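Local coordinates for CPXV018 protein (Cowpox virus, PDB 4PDC) that probably acts as a viral decoy ligand, using an MHC class I-like platform to bind the NKG2D receptor and blunt recognition by natural killer cells, at residues E[3-8]-E[79-84]; E[36-41]-E[54-59]; E[43-48]-E[142-147]; E[64-69]-E[115-120]. The protein carries 2 engineered substitutions. All coordinates share one frame; numbering follows the deposited sequence.

Contact 1 of 4, residues E[3-8]-E[79-84]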
# COMPACT_ATOMS: atom_id res chain seq x y z
N LYS E 3 -0.35 15.72 15.07
CA LYS E 3 -0.84 15.67 13.71
C LYS E 3 0.29 15.82 12.71
O LYS E 3 1.25 16.56 12.93
CB LYS E 3 -1.91 16.75 13.48
CG LYS E 3 -1.44 18.15 13.78
CD LYS E 3 -2.62 19.12 13.80
CE LYS E 3 -2.15 20.55 14.06
NZ LYS E 3 -3.28 21.51 14.08
N LEU E 4 0.18 15.08 11.61
CA LEU E 4 1.12 15.15 10.51
C LEU E 4 0.34 15.59 9.28
O LEU E 4 -0.62 14.94 8.88
CB LEU E 4 1.79 13.79 10.28
CG LEU E 4 2.88 13.68 9.22
CD1 LEU E 4 4.07 14.57 9.53
CD2 LEU E 4 3.31 12.24 9.11
N ALA E 5 0.74 16.72 8.70
CA ALA E 5 0.02 17.30 7.57
C ALA E 5 0.91 17.38 6.34
O ALA E 5 2.09 17.70 6.43
CB ALA E 5 -0.50 18.68 7.93
N PHE E 6 0.31 17.08 5.19
CA PHE E 6 0.96 17.19 3.89
C PHE E 6 0.20 18.20 3.04
O PHE E 6 -1.00 18.05 2.83
CB PHE E 6 1.00 15.84 3.18
CG PHE E 6 1.78 14.79 3.90
CD1 PHE E 6 1.22 14.09 4.95
CD2 PHE E 6 3.08 14.49 3.51
CE1 PHE E 6 1.95 13.12 5.62
CE2 PHE E 6 3.80 13.52 4.17
CZ PHE E 6 3.24 12.83 5.22
N ASN E 7 0.90 19.23 2.57
CA ASN E 7 0.28 20.24 1.71
C ASN E 7 0.88 20.22 0.31
O ASN E 7 1.99 20.69 0.10
CB ASN E 7 0.43 21.63 2.33
CG ASN E 7 -0.44 22.67 1.64
OD1 ASN E 7 0.07 23.57 0.95
ND2 ASN E 7 -1.75 22.55 1.80
N PHE E 8 0.13 19.65 -0.63
CA PHE E 8 0.55 19.57 -2.02
C PHE E 8 0.05 20.77 -2.79
O PHE E 8 -1.14 21.08 -2.74
CB PHE E 8 0.03 18.29 -2.67
CG PHE E 8 0.51 17.04 -2.02
CD1 PHE E 8 -0.11 16.55 -0.88
CD2 PHE E 8 1.57 16.33 -2.55
CE1 PHE E 8 0.33 15.39 -0.28
CE2 PHE E 8 2.02 15.17 -1.95
CZ PHE E 8 1.40 14.70 -0.82
N THR E 79 -4.41 22.98 -4.85
CA THR E 79 -3.88 22.54 -3.57
C THR E 79 -4.61 21.30 -3.08
O THR E 79 -5.83 21.19 -3.21
CB THR E 79 -3.98 23.63 -2.50
OG1 THR E 79 -3.31 24.82 -2.95
CG2 THR E 79 -3.35 23.18 -1.19
N TYR E 80 -3.84 20.37 -2.52
CA TYR E 80 -4.39 19.21 -1.84
C TYR E 80 -3.76 19.11 -0.46
O TYR E 80 -2.54 18.99 -0.33
CB TYR E 80 -4.14 17.94 -2.63
CG TYR E 80 -4.60 16.68 -1.93
CD1 TYR E 80 -5.92 16.51 -1.54
CD2 TYR E 80 -3.71 15.64 -1.68
CE1 TYR E 80 -6.35 15.35 -0.91
CE2 TYR E 80 -4.12 14.48 -1.06
CZ TYR E 80 -5.44 14.34 -0.67
OH TYR E 80 -5.85 13.18 -0.05
N PHE E 81 -4.60 19.17 0.56
CA PHE E 81 -4.15 19.12 1.95
C PHE E 81 -4.60 17.80 2.55
O PHE E 81 -5.76 17.45 2.45
CB PHE E 81 -4.73 20.31 2.73
CG PHE E 81 -4.41 20.28 4.19
CD1 PHE E 81 -3.18 20.71 4.66
CD2 PHE E 81 -5.36 19.86 5.11
CE1 PHE E 81 -2.89 20.71 6.01
CE2 PHE E 81 -5.08 19.85 6.47
CZ PHE E 81 -3.85 20.27 6.92
N TYR E 82 -3.66 17.06 3.13
CA TYR E 82 -3.97 15.80 3.78
C TYR E 82 -3.31 15.73 5.15
O TYR E 82 -2.10 15.92 5.28
CB TYR E 82 -3.53 14.60 2.93
CG TYR E 82 -3.87 13.29 3.58
CD1 TYR E 82 -5.15 12.76 3.50
CD2 TYR E 82 -2.92 12.58 4.32
CE1 TYR E 82 -5.47 11.56 4.10
CE2 TYR E 82 -3.24 11.39 4.93
CZ TYR E 82 -4.51 10.88 4.82
OH TYR E 82 -4.84 9.69 5.43
N GLU E 83 -4.12 15.47 6.17
CA GLU E 83 -3.66 15.48 7.55
C GLU E 83 -4.18 14.28 8.31
O GLU E 83 -5.38 13.98 8.25
CB GLU E 83 -4.11 16.77 8.25
CG GLU E 83 -3.64 16.89 9.69
CD GLU E 83 -4.29 18.06 10.41
OE1 GLU E 83 -5.38 17.87 10.98
OE2 GLU E 83 -3.71 19.17 10.39
N CYS E 84 -3.29 13.58 9.01
CA CYS E 84 -3.71 12.55 9.95
C CYS E 84 -3.41 13.04 11.36
O CYS E 84 -2.47 13.80 11.58
CB CYS E 84 -3.03 11.20 9.65
SG CYS E 84 -1.24 11.10 9.92
O HOH W 1 -0.81 25.71 -0.72
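Tyr80 has CG anti to its own backbone N (chi1 176°), whereas Phe8 has CG anti to the carbonyl carbon (chi1 -61°). These torsions lay the two side chains alongside each other, pointing the same way, with Phe8 CD1 3.8 Å from Tyr80 CD2 and the ring planes oblique. The pair belongs to the central antiparallel strands of an MHC class I-like platform, whose segments here run at 169° to each other.

Six backbone hydrogen bonds set the register through the hydrogen-bonded pairs Leu4-Cys84, Phe6-Tyr82 and Phe8-Tyr80. The Phe6 N to Tyr82 O bond is the shortest of the six, at 2.7 Å. Tyr82 O serves a second group as well: the CA-H of Ala5 approaches it, with CA 3.4 Å away.

Leu4, Phe6, Phe8, Tyr80, Tyr82 and Cys84 line the face packed against the helices. There Cys84 is joined to Cys134 of helix 131-146 by a disulfide, and Phe6 and Phe8 each meet an aromatic ring of helix 51-64 edge-to-face.

Ala5, Asn7, Phe81 and Glu83 line the other face. Ala5 CB touches Phe81 CE1 at 3.7 Å, in an oblique approach to the ring. Lys3 passes its aliphatic part by Glu83, its CD 3.6 Å from Glu83 OE2, but its ammonium group is salt-bridged to Asp27. At the far end the amide of Asn7 turns its ND2 to the edge of the Phe81 ring, 3.7 Å from CD1, while a water donates a hydrogen bond to Asn7 OD1 at 2.9 Å.

Contact 2 of 4, residues E[36-41]-E[54-59]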
# COMPACT_ATOMS: atom_id res chain seq x y z
N LYS E 36 11.69 18.75 -7.36
CA LYS E 36 12.87 17.97 -7.73
C LYS E 36 13.51 17.33 -6.51
O LYS E 36 13.63 16.11 -6.42
CB LYS E 36 13.89 18.85 -8.45
CG LYS E 36 15.20 18.15 -8.80
CD LYS E 36 16.21 19.12 -9.40
CE LYS E 36 17.54 18.43 -9.67
NZ LYS E 36 18.61 19.40 -10.04
N ASP E 37 13.91 18.17 -5.56
CA ASP E 37 14.64 17.72 -4.38
C ASP E 37 13.80 17.83 -3.12
O ASP E 37 12.93 18.69 -3.00
CB ASP E 37 15.93 18.52 -4.22
CG ASP E 37 16.89 18.32 -5.37
OD1 ASP E 37 17.54 17.26 -5.43
OD2 ASP E 37 16.99 19.23 -6.23
N ILE E 38 14.07 16.93 -2.18
CA ILE E 38 13.44 16.97 -0.87
C ILE E 38 14.50 17.37 0.14
O ILE E 38 15.69 17.12 -0.08
CB ILE E 38 12.82 15.60 -0.49
CG1 ILE E 38 11.86 15.75 0.69
CG2 ILE E 38 13.91 14.58 -0.19
CD1 ILE E 38 10.90 14.59 0.81
N ARG E 39 14.10 18.01 1.23
CA ARG E 39 15.06 18.42 2.23
C ARG E 39 14.44 18.58 3.61
O ARG E 39 13.28 18.97 3.74
CB ARG E 39 15.74 19.73 1.81
CG ARG E 39 14.83 20.93 1.79
CD ARG E 39 15.56 22.17 1.29
NE ARG E 39 14.75 23.38 1.44
CZ ARG E 39 14.77 24.17 2.51
NH1 ARG E 39 15.56 23.90 3.55
NH2 ARG E 39 13.99 25.24 2.55
N PRO E 40 15.22 18.29 4.66
CA PRO E 40 14.73 18.54 6.02
C PRO E 40 14.72 20.03 6.33
O PRO E 40 15.55 20.77 5.80
CB PRO E 40 15.74 17.79 6.90
CG PRO E 40 17.00 17.80 6.10
CD PRO E 40 16.58 17.73 4.66
N THR E 41 13.77 20.47 7.16
CA THR E 41 13.67 21.87 7.56
C THR E 41 13.61 21.99 9.08
O THR E 41 13.18 23.00 9.63
CB THR E 41 12.43 22.56 6.95
OG1 THR E 41 11.24 21.93 7.43
CG2 THR E 41 12.47 22.47 5.43
N PHE E 54 11.51 8.05 1.02
CA PHE E 54 10.16 7.54 0.79
C PHE E 54 9.27 8.66 0.25
O PHE E 54 8.60 8.49 -0.77
CB PHE E 54 9.59 6.96 2.08
CG PHE E 54 8.19 6.42 1.94
CD1 PHE E 54 7.96 5.16 1.41
CD2 PHE E 54 7.10 7.17 2.35
CE1 PHE E 54 6.68 4.66 1.29
CE2 PHE E 54 5.81 6.68 2.23
CZ PHE E 54 5.60 5.42 1.70
N TYR E 55 9.27 9.80 0.93
CA TYR E 55 8.44 10.93 0.53
C TYR E 55 8.88 11.49 -0.82
O TYR E 55 8.05 11.94 -1.61
CB TYR E 55 8.48 12.04 1.58
CG TYR E 55 7.80 11.69 2.90
CD1 TYR E 55 6.72 10.82 2.94
CD2 TYR E 55 8.24 12.25 4.09
CE1 TYR E 55 6.10 10.50 4.15
CE2 TYR E 55 7.63 11.94 5.30
CZ TYR E 55 6.57 11.07 5.32
OH TYR E 55 5.98 10.76 6.52
N LYS E 56 10.18 11.48 -1.09
CA LYS E 56 10.67 11.98 -2.38
C LYS E 56 10.01 11.21 -3.51
O LYS E 56 9.60 11.80 -4.52
CB LYS E 56 12.19 11.88 -2.47
CG LYS E 56 12.76 12.50 -3.74
CD LYS E 56 14.28 12.45 -3.76
CE LYS E 56 14.86 13.14 -4.99
NZ LYS E 56 16.35 13.16 -4.97
N ASN E 57 9.87 9.90 -3.34
CA ASN E 57 9.23 9.07 -4.35
C ASN E 57 7.72 9.30 -4.41
O ASN E 57 7.16 9.46 -5.49
CB ASN E 57 9.52 7.59 -4.07
CG ASN E 57 10.94 7.21 -4.42
OD1 ASN E 57 11.52 7.72 -5.38
ND2 ASN E 57 11.51 6.29 -3.64
N VAL E 58 7.06 9.29 -3.25
CA VAL E 58 5.63 9.50 -3.20
C VAL E 58 5.25 10.88 -3.75
O VAL E 58 4.26 11.01 -4.46
CB VAL E 58 5.09 9.37 -1.76
CG1 VAL E 58 3.62 9.78 -1.69
CG2 VAL E 58 5.26 7.95 -1.27
N PHE E 59 6.04 11.89 -3.42
CA PHE E 59 5.73 13.25 -3.85
C PHE E 59 5.94 13.40 -5.36
O PHE E 59 5.08 13.95 -6.05
CB PHE E 59 6.58 14.27 -3.08
CG PHE E 59 6.27 14.34 -1.60
CD1 PHE E 59 5.22 13.61 -1.05
CD2 PHE E 59 7.04 15.13 -0.76
CE1 PHE E 59 4.94 13.67 0.31
CE2 PHE E 59 6.77 15.19 0.61
CZ PHE E 59 5.72 14.46 1.13
O HOH W 2 16.50 15.44 -2.80
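One water is gripped by both segments: it accepts the N-H of Ile38 at 2.9 Å and a proton from Lys56 NZ at 3.2 Å, and it donates a weak bond to Asp37 OD1. It thereby bridges charges that do not meet directly, since Lys56 NZ stays 4.3 Å from Asp37 OD1, beyond salt-bridge range. The lysine reaches the water because CG is anti to its backbone N (chi1 -175°) and the chain beyond is fully extended. On the way, Lys56 CE passes 3.5 Å from the carbonyl O of Lys36.

The apolar half of the contact rests on Ile38, whose two branches do different work. CG1 is anti to the backbone N (chi1 -165°) and carries CD1 over to the helix, where it lies 3.6 Å from Tyr55 CB and 4.2 Å from Phe59 CE2. CG2 instead lies against the aliphatic root of Lys56, 3.9 Å from its CB. Within the helix, Tyr55 CB also sits above one face of the Phe59 ring.

Geometrically this is helix 51-64 resting on strand 38-40, the outermost strand at one end of the sheet. The phenol of Tyr55 leads away from the strand to a hydrogen bond with His137, linking two helices above the sheet. With no direct hydrogen bond between the segments, the chemistry implies apolar contact through Ile38 on the inner side, and at the exposed rim a water that probably lets opposite charges interact without touching.

Contact 3 of 4, residues E[43-48]-E[142-147]; sequences PFMIGD and VRKMED
A 3-10 segment, residues 43-45, leads into a type II beta turn from Met45 to Asp48, and this loop between strand 38-40 and helix 51-64 abuts the C-terminal end of helix 131-146. Phe44 carries the apolar part. Its CG stands between the backbone N and the carbonyl carbon (chi1 77°), which turns one ring face to the helix. Met145 CB lies over that face, 3.8 Å from the centroid of the Phe44 ring and 18° off its normal, a CH-pi contact. Lys144 CB approaches the same ring obliquely, 3.7 Å from Phe44 CD1. Leu25 of the sheet touches both Phe44 and Met145 and so ties the contact to the platform floor.

Lys144 bends at chi3 (76°) and delivers its ammonium group to the turn. There NZ makes a salt bridge with Asp48 OD1, a weak hydrogen bond at 3.3 Å, and gives a shorter bond of 2.8 Å to a water. That water in turn donates to Ile46 O at 2.9 Å and, weakly, to Phe44 O. The carboxylate of Asp48 has another role, as OD2 accepts the N-H of Leu52 at the start of helix 51-64.

Lys144 thus links the end of one helix to the loop that opens another. The chemistry implies a mixed contact: an apolar ring laid on the helix, supplemented by a weak salt bridge and a water bridge that probably help hold the turn.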
# COMPACT_ATOMS: atom_id res chain seq x y z
N PRO E 43 16.04 20.38 12.63
CA PRO E 43 17.26 19.62 12.94
C PRO E 43 17.08 18.10 13.10
O PRO E 43 17.95 17.35 12.65
CB PRO E 43 17.71 20.23 14.27
CG PRO E 43 17.24 21.64 14.20
CD PRO E 43 15.93 21.60 13.46
N PHE E 44 15.98 17.65 13.70
CA PHE E 44 15.85 16.23 13.99
C PHE E 44 15.60 15.39 12.73
O PHE E 44 15.62 14.17 12.79
CB PHE E 44 14.74 15.98 15.04
CG PHE E 44 13.33 16.08 14.50
CD1 PHE E 44 12.75 15.02 13.82
CD2 PHE E 44 12.57 17.21 14.73
CE1 PHE E 44 11.46 15.09 13.35
CE2 PHE E 44 11.26 17.29 14.26
CZ PHE E 44 10.71 16.23 13.57
N MET E 45 15.41 16.05 11.59
CA MET E 45 15.22 15.35 10.32
C MET E 45 16.51 15.24 9.52
O MET E 45 16.57 14.53 8.51
CB MET E 45 14.15 16.06 9.48
CG MET E 45 12.72 15.83 9.97
SD MET E 45 12.27 14.08 10.12
CE MET E 45 12.64 13.47 8.48
N ILE E 46 17.55 15.95 9.95
CA ILE E 46 18.83 15.88 9.25
C ILE E 46 19.43 14.48 9.36
O ILE E 46 19.51 13.92 10.45
CB ILE E 46 19.82 16.93 9.81
CG1 ILE E 46 19.36 18.32 9.37
CG2 ILE E 46 21.24 16.66 9.32
CD1 ILE E 46 20.15 19.47 9.96
N GLY E 47 19.82 13.93 8.22
CA GLY E 47 20.43 12.61 8.17
C GLY E 47 19.42 11.48 8.10
O GLY E 47 19.81 10.31 8.01
N ASP E 48 18.13 11.80 8.13
CA ASP E 48 17.10 10.78 8.04
C ASP E 48 17.22 10.01 6.72
O ASP E 48 17.35 10.61 5.66
CB ASP E 48 15.71 11.40 8.16
CG ASP E 48 14.61 10.43 7.79
OD1 ASP E 48 14.38 9.47 8.55
OD2 ASP E 48 13.97 10.63 6.73
N VAL E 142 7.15 11.73 15.81
CA VAL E 142 7.04 12.30 17.15
C VAL E 142 8.18 11.76 18.01
O VAL E 142 8.75 12.49 18.82
CB VAL E 142 5.67 11.97 17.79
CG1 VAL E 142 5.68 12.30 19.28
CG2 VAL E 142 4.56 12.75 17.10
N ARG E 143 8.52 10.50 17.81
CA ARG E 143 9.61 9.87 18.55
C ARG E 143 10.95 10.56 18.28
O ARG E 143 11.67 10.90 19.22
CB ARG E 143 9.70 8.38 18.19
CG ARG E 143 10.88 7.65 18.81
CD ARG E 143 10.83 7.66 20.33
NE ARG E 143 11.95 6.91 20.91
CZ ARG E 143 11.97 5.60 21.08
NH1 ARG E 143 10.92 4.86 20.72
NH2 ARG E 143 13.03 5.01 21.61
N LYS E 144 11.27 10.77 17.01
CA LYS E 144 12.50 11.47 16.64
C LYS E 144 12.52 12.86 17.26
O LYS E 144 13.52 13.28 17.84
CB LYS E 144 12.63 11.60 15.12
CG LYS E 144 12.72 10.29 14.37
CD LYS E 144 13.10 10.51 12.91
CE LYS E 144 14.58 10.83 12.76
NZ LYS E 144 14.97 11.07 11.35
N MET E 145 11.41 13.56 17.12
CA MET E 145 11.30 14.94 17.57
C MET E 145 11.50 15.05 19.08
O MET E 145 12.14 15.99 19.57
CB MET E 145 9.94 15.52 17.16
CG MET E 145 9.69 16.94 17.63
SD MET E 145 8.82 17.00 19.21
CE MET E 145 7.21 16.37 18.75
N GLU E 146 10.95 14.09 19.82
CA GLU E 146 11.06 14.12 21.28
C GLU E 146 12.45 13.69 21.75
O GLU E 146 12.88 14.09 22.83
CB GLU E 146 9.98 13.23 21.90
CG GLU E 146 8.58 13.81 21.79
CD GLU E 146 7.52 12.95 22.45
OE1 GLU E 146 7.83 11.78 22.79
OE2 GLU E 146 6.38 13.43 22.63
N ASP E 147 13.15 12.91 20.94
CA ASP E 147 14.50 12.48 21.27
C ASP E 147 15.56 13.40 20.66
O ASP E 147 16.75 13.07 20.66
CB ASP E 147 14.74 11.04 20.79
CG ASP E 147 13.85 10.04 21.50
OD1 ASP E 147 13.20 10.42 22.50
OD2 ASP E 147 13.82 8.87 21.07
O HOH W 3 17.63 11.88 11.22

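Contact 4 of 4, residues E[64-69]-E[115-120]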
# COMPACT_ATOMS: atom_id res chain seq x y z
N SER E 64 3.64 13.50 -11.10
CA SER E 64 3.87 12.93 -12.42
C SER E 64 2.71 12.04 -12.86
O SER E 64 2.56 11.76 -14.05
CB SER E 64 5.19 12.14 -12.45
OG SER E 64 5.11 10.99 -11.62
N LEU E 65 1.89 11.61 -11.91
CA LEU E 65 0.70 10.82 -12.20
C LEU E 65 -0.51 11.70 -12.52
O LEU E 65 -1.52 11.21 -13.02
CB LEU E 65 0.36 9.90 -11.03
CG LEU E 65 1.29 8.71 -10.77
CD1 LEU E 65 0.98 8.09 -9.42
CD2 LEU E 65 1.15 7.68 -11.88
N PHE E 66 -0.41 12.99 -12.23
CA PHE E 66 -1.51 13.91 -12.50
C PHE E 66 -1.51 14.28 -13.98
O PHE E 66 -0.55 14.88 -14.48
CB PHE E 66 -1.41 15.17 -11.64
CG PHE E 66 -2.54 16.14 -11.85
CD1 PHE E 66 -3.86 15.73 -11.71
CD2 PHE E 66 -2.28 17.46 -12.17
CE1 PHE E 66 -4.90 16.63 -11.90
CE2 PHE E 66 -3.32 18.36 -12.36
CZ PHE E 66 -4.62 17.94 -12.23
N ARG E 67 -2.58 13.92 -14.67
CA ARG E 67 -2.66 14.13 -16.11
C ARG E 67 -3.26 15.49 -16.44
O ARG E 67 -4.35 15.59 -17.00
CB ARG E 67 -3.48 13.01 -16.76
CG ARG E 67 -2.99 11.62 -16.37
CD ARG E 67 -3.31 10.58 -17.43
NE ARG E 67 -4.73 10.24 -17.48
CZ ARG E 67 -5.28 9.22 -16.82
NH1 ARG E 67 -4.54 8.43 -16.06
NH2 ARG E 67 -6.58 8.99 -16.94
N ARG E 68 -2.53 16.54 -16.07
CA ARG E 68 -2.94 17.92 -16.32
C ARG E 68 -3.15 18.16 -17.81
O ARG E 68 -2.30 17.80 -18.62
CB ARG E 68 -1.89 18.88 -15.76
CG ARG E 68 -2.19 20.35 -15.99
CD ARG E 68 -1.16 21.25 -15.31
NE ARG E 68 -0.02 21.55 -16.18
CZ ARG E 68 1.10 20.82 -16.24
NH1 ARG E 68 1.25 19.74 -15.48
NH2 ARG E 68 2.07 21.19 -17.06
N VAL E 69 -4.28 18.77 -18.17
CA VAL E 69 -4.52 19.13 -19.57
C VAL E 69 -4.12 20.58 -19.78
O VAL E 69 -4.36 21.43 -18.92
CB VAL E 69 -6.00 18.93 -19.98
CG1 VAL E 69 -6.40 17.47 -19.83
CG2 VAL E 69 -6.94 19.82 -19.17
N ASN E 115 -11.57 19.26 -11.79
CA ASN E 115 -12.26 18.01 -11.52
C ASN E 115 -11.31 16.83 -11.37
O ASN E 115 -11.47 16.00 -10.47
CB ASN E 115 -13.27 17.71 -12.63
CG ASN E 115 -14.56 18.51 -12.47
OD1 ASN E 115 -15.00 18.78 -11.35
ND2 ASN E 115 -15.15 18.89 -13.59
N MET E 116 -10.32 16.74 -12.25
CA MET E 116 -9.36 15.64 -12.18
C MET E 116 -8.56 15.70 -10.88
O MET E 116 -8.29 14.67 -10.26
CB MET E 116 -8.41 15.70 -13.38
CG MET E 116 -7.49 14.49 -13.48
SD MET E 116 -6.28 14.63 -14.81
CE MET E 116 -7.36 14.81 -16.23
N TRP E 117 -8.20 16.91 -10.48
CA TRP E 117 -7.47 17.12 -9.24
C TRP E 117 -8.28 16.61 -8.05
O TRP E 117 -7.75 15.97 -7.14
CB TRP E 117 -7.15 18.61 -9.07
CG TRP E 117 -6.33 18.95 -7.86
CD1 TRP E 117 -6.80 19.41 -6.66
CD2 TRP E 117 -4.91 18.86 -7.72
NE1 TRP E 117 -5.76 19.62 -5.79
CE2 TRP E 117 -4.59 19.29 -6.42
CE3 TRP E 117 -3.88 18.47 -8.58
CZ2 TRP E 117 -3.28 19.34 -5.95
CZ3 TRP E 117 -2.57 18.52 -8.11
CH2 TRP E 117 -2.29 18.95 -6.81
N LEU E 118 -9.58 16.89 -8.08
CA LEU E 118 -10.49 16.50 -7.02
C LEU E 118 -10.67 14.99 -6.94
O LEU E 118 -10.71 14.42 -5.85
CB LEU E 118 -11.86 17.16 -7.22
CG LEU E 118 -12.98 16.78 -6.25
CD1 LEU E 118 -12.66 17.23 -4.83
CD2 LEU E 118 -14.31 17.37 -6.70
N THR E 119 -10.78 14.35 -8.10
CA THR E 119 -11.08 12.92 -8.12
C THR E 119 -9.85 12.02 -8.09
O THR E 119 -10.00 10.81 -8.01
CB THR E 119 -11.91 12.55 -9.37
OG1 THR E 119 -11.15 12.82 -10.56
CG2 THR E 119 -13.20 13.35 -9.40
N THR E 120 -8.65 12.60 -8.16
CA THR E 120 -7.43 11.77 -8.24
C THR E 120 -6.35 12.07 -7.20
O THR E 120 -5.40 11.29 -7.07
CB THR E 120 -6.74 11.91 -9.62
OG1 THR E 120 -6.18 13.22 -9.75
CG2 THR E 120 -7.72 11.63 -10.74
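A short sulfur-oxygen approach stands out: Met116 SD lies 3.1 Å from the carbonyl O of Arg67, and that oxygen sits almost on the extension of the CG-SD bond, at a CG-SD...O angle of about 166°. This direction is consistent with a chalcogen-type attraction. Arg67 is the centre of an inverse gamma turn, and its CB is also close, 3.8 Å from Met116 SD.

The same methionine leans on Phe66. Its CG is 3.7 Å from Phe66 CE1, and its sulfur makes an oblique Met-aromatic contact, 4.6 Å from the ring centroid.

Phe66 reaches the helix because CG is anti to its backbone N (chi1 -178°). Trp117 then turns an edge to it, with CE3 over the centre of one Phe66 face and 3.8 Å from CZ. The planes stand at 84°. Thr120 OG1 lies at the edge of the Phe66 ring, 3.9 Å from CD1. That hydroxyl donates to Met116 O at 2.6 Å and also pairs with Arg124, two partners that probably hold its rotation.

Beyond the two segments, the guanidinium of Arg67 is salt-bridged to an acidic side chain of the chain of another protein, so the outer side of the contact belongs to the interface of the complex. Beneath it, Phe66 and Trp117 both rest on Leu10 and Leu78 of the sheet. The T-shaped (edge-to-face) Phe66-Trp117 pair thus seats helix 113-126 beside the loop that follows helix 51-64 in an MHC class I-like platform.

Contact 1 lies in the central strands of the sheet that forms the floor. Contact 2 touches it directly: Phe59 CZ packs 3.6 Å from Phe6 CD2, placing the middle of helix 51-64 on these strands. Contact 4 (centres about 17 Å apart) is joined to contact 1 by Trp117 NE1, 3.0 Å from Thr79 O in a probable hydrogen bond. Contact 3 is reached through contact 2, where Pro40 CB meets Met45 CB at 3.5 Å. Contacts 3 and 4 lie on opposite sides of the chain's centre, their own centres about 33 Å apart. One residue each in contacts 2 and 3, and four in contact 4, come within reach of another protein chain, consistent with a docked receptor.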